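Side-chain contact in Sca-family protein (Rickettsia rickettsii, PDB 4LQ8), which is a rickettsial surface cell antigen, represented here by its N-terminal head domains, and is probably involved in cell adhesion: residues 73-78 and 111-116. Numbering follows the deposited sequence.
Sequences IIQPQK and KDKTLS
The helical segment 73-78 meets the type I beta turn D112-L115 with Q75 and T114 closest in backbone, their CA atoms 6.7 Å apart, and two side chains of the helix reach successive carbonyls of that turn. Q75 suits its place because a bent chain carries its amide across: CG lies anti to the backbone N (chi1 -169°) and the bend follows at chi2. Q75 NE2 then donates to K113 O at 2.9 Å, a bent bond in which the donor sits above the carbonyl plane. The same NE2 also bonds to D79 OD1 one helical turn on, which helps fix the amide's rotation, while Q75 OE1 rests 3.6 Å from T114 CA.

Lysine suits position 78 because its long chain, extended beyond CG, carries a charged donor that can hold more than one carbonyl. K78 NZ donates to T114 O over 2.8 Å, in the carbonyl plane on a lone pair, and Q324 O is its second acceptor. This joins helix 64-90 to the loop between helices 95-111 and 116-120 within the head region. Here D112 forms an Asx turn, D112 OD1 accepting from T114 N at 3.1 Å. Threonine suits this corner, since T114 OG1 adds a second bond to D112 OD1, at 2.7 Å on the syn side. The other carboxylate oxygen, D112 OD2, takes S116 N at 3.3 Å, just beyond the N-cap position held by L115.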
loop_
_atom_site.group_PDB
_atom_site.type_symbol
_atom_site.label_atom_id
_atom_site.label_comp_id
_atom_site.label_asym_id
_atom_site.label_seq_id
_atom_site.Cartn_x
_atom_site.Cartn_y
_atom_site.Cartn_z
ATOM N N ILE A 73 -1.296 -3.782 9.354
ATOM C CA ILE A 73 -1.798 -3.834 7.977
ATOM C C ILE A 73 -1.425 -5.130 7.254
ATOM O O ILE A 73 -2.318 -5.883 6.848
ATOM C CB ILE A 73 -1.366 -2.566 7.144
ATOM C CG1 ILE A 73 -1.809 -1.210 7.825
ATOM C CG2 ILE A 73 -1.836 -2.657 5.668
ATOM C CD1 ILE A 73 -3.411 -0.896 7.849
ATOM N N ILE A 74 -0.108 -5.349 7.006
ATOM C CA ILE A 74 0.361 -6.455 6.155
ATOM C C ILE A 74 -0.044 -7.840 6.686
ATOM O O ILE A 74 -0.646 -8.610 5.935
ATOM C CB ILE A 74 1.877 -6.349 5.848
ATOM C CG1 ILE A 74 2.174 -5.013 5.099
ATOM C CG2 ILE A 74 2.392 -7.582 5.060
ATOM C CD1 ILE A 74 3.649 -4.599 5.083
ATOM N N GLN A 75 0.319 -8.172 7.931
ATOM C CA GLN A 75 -0.020 -9.472 8.530
ATOM C C GLN A 75 -1.540 -9.657 8.675
ATOM O O GLN A 75 -2.025 -10.669 8.182
ATOM C CB GLN A 75 0.744 -9.722 9.854
ATOM C CG GLN A 75 0.640 -11.172 10.375
ATOM C CD GLN A 75 1.257 -12.152 9.423
ATOM O OE1 GLN A 75 2.405 -11.997 8.980
ATOM N NE2 GLN A 75 0.487 -13.148 9.032
ATOM N N PRO A 76 -2.337 -8.705 9.213
ATOM C CA PRO A 76 -3.802 -8.937 9.282
ATOM C C PRO A 76 -4.482 -9.119 7.924
ATOM O O PRO A 76 -5.458 -9.868 7.842
ATOM C CB PRO A 76 -4.332 -7.687 10.018
ATOM C CG PRO A 76 -3.183 -7.204 10.803
ATOM C CD PRO A 76 -1.992 -7.442 9.901
ATOM N N GLN A 77 -3.988 -8.456 6.862
ATOM C CA GLN A 77 -4.554 -8.629 5.521
ATOM C C GLN A 77 -4.370 -10.080 5.090
ATOM O O GLN A 77 -5.318 -10.700 4.602
ATOM C CB GLN A 77 -3.917 -7.692 4.496
ATOM C CG GLN A 77 -4.381 -6.252 4.623
ATOM C CD GLN A 77 -3.586 -5.355 3.705
ATOM O OE1 GLN A 77 -2.413 -5.607 3.374
ATOM N NE2 GLN A 77 -4.209 -4.292 3.277
ATOM N N LYS A 78 -3.150 -10.618 5.295
ATOM C CA LYS A 78 -2.794 -12.012 5.036
ATOM C C LYS A 78 -3.628 -12.950 5.892
ATOM O O LYS A 78 -4.097 -13.949 5.378
ATOM C CB LYS A 78 -1.309 -12.258 5.371
ATOM C CG LYS A 78 -0.340 -11.648 4.382
ATOM C CD LYS A 78 1.068 -11.980 4.806
ATOM C CE LYS A 78 2.098 -11.379 3.880
ATOM N NZ LYS A 78 3.470 -11.626 4.396
ATOM N N LYS A 111 5.602 -22.800 10.627
ATOM C CA LYS A 111 7.002 -22.533 10.310
ATOM C C LYS A 111 7.265 -21.033 10.067
ATOM O O LYS A 111 8.283 -20.498 10.515
ATOM C CB LYS A 111 7.416 -23.319 9.054
ATOM C CG LYS A 111 7.653 -24.810 9.293
ATOM C CD LYS A 111 8.259 -25.510 8.062
ATOM C CE LYS A 111 7.227 -25.987 7.060
ATOM N NZ LYS A 111 7.849 -26.714 5.921
ATOM N N ASP A 112 6.350 -20.373 9.337
ATOM C CA ASP A 112 6.471 -18.988 8.939
ATOM C C ASP A 112 5.102 -18.332 8.874
ATOM O O ASP A 112 4.382 -18.515 7.887
ATOM C CB ASP A 112 7.171 -18.938 7.574
ATOM C CG ASP A 112 7.340 -17.552 6.994
ATOM O OD1 ASP A 112 7.217 -16.567 7.762
ATOM O OD2 ASP A 112 7.623 -17.448 5.784
ATOM N N LYS A 113 4.762 -17.526 9.908
ATOM C CA LYS A 113 3.485 -16.809 9.990
ATOM C C LYS A 113 3.295 -15.785 8.839
ATOM O O LYS A 113 2.158 -15.465 8.496
ATOM C CB LYS A 113 3.284 -16.173 11.388
ATOM C CG LYS A 113 4.020 -14.854 11.631
ATOM C CD LYS A 113 3.605 -14.245 12.955
ATOM C CE LYS A 113 4.040 -12.809 13.085
ATOM N NZ LYS A 113 3.728 -12.263 14.431
ATOM N N THR A 114 4.404 -15.307 8.228
ATOM C CA THR A 114 4.388 -14.357 7.102
ATOM C C THR A 114 3.991 -15.066 5.789
ATOM O O THR A 114 3.730 -14.393 4.795
ATOM C CB THR A 114 5.732 -13.570 6.987
ATOM O OG1 THR A 114 6.710 -14.372 6.315
ATOM C CG2 THR A 114 6.266 -13.076 8.346
ATOM N N LEU A 115 3.980 -16.426 5.787
ATOM C CA LEU A 115 3.596 -17.295 4.653
ATOM C C LEU A 115 4.254 -16.920 3.337
ATOM O O LEU A 115 3.609 -16.878 2.287
ATOM C CB LEU A 115 2.066 -17.345 4.515
ATOM C CG LEU A 115 1.341 -18.102 5.645
ATOM C CD1 LEU A 115 -0.092 -17.678 5.731
ATOM C CD2 LEU A 115 1.410 -19.599 5.438
ATOM N N SER A 116 5.553 -16.635 3.404
ATOM C CA SER A 116 6.349 -16.208 2.256
ATOM C C SER A 116 6.295 -17.262 1.100
ATOM O O SER A 116 6.028 -16.903 -0.048
ATOM C CB SER A 116 7.781 -15.923 2.706
ATOM O OG SER A 116 8.568 -15.459 1.625
#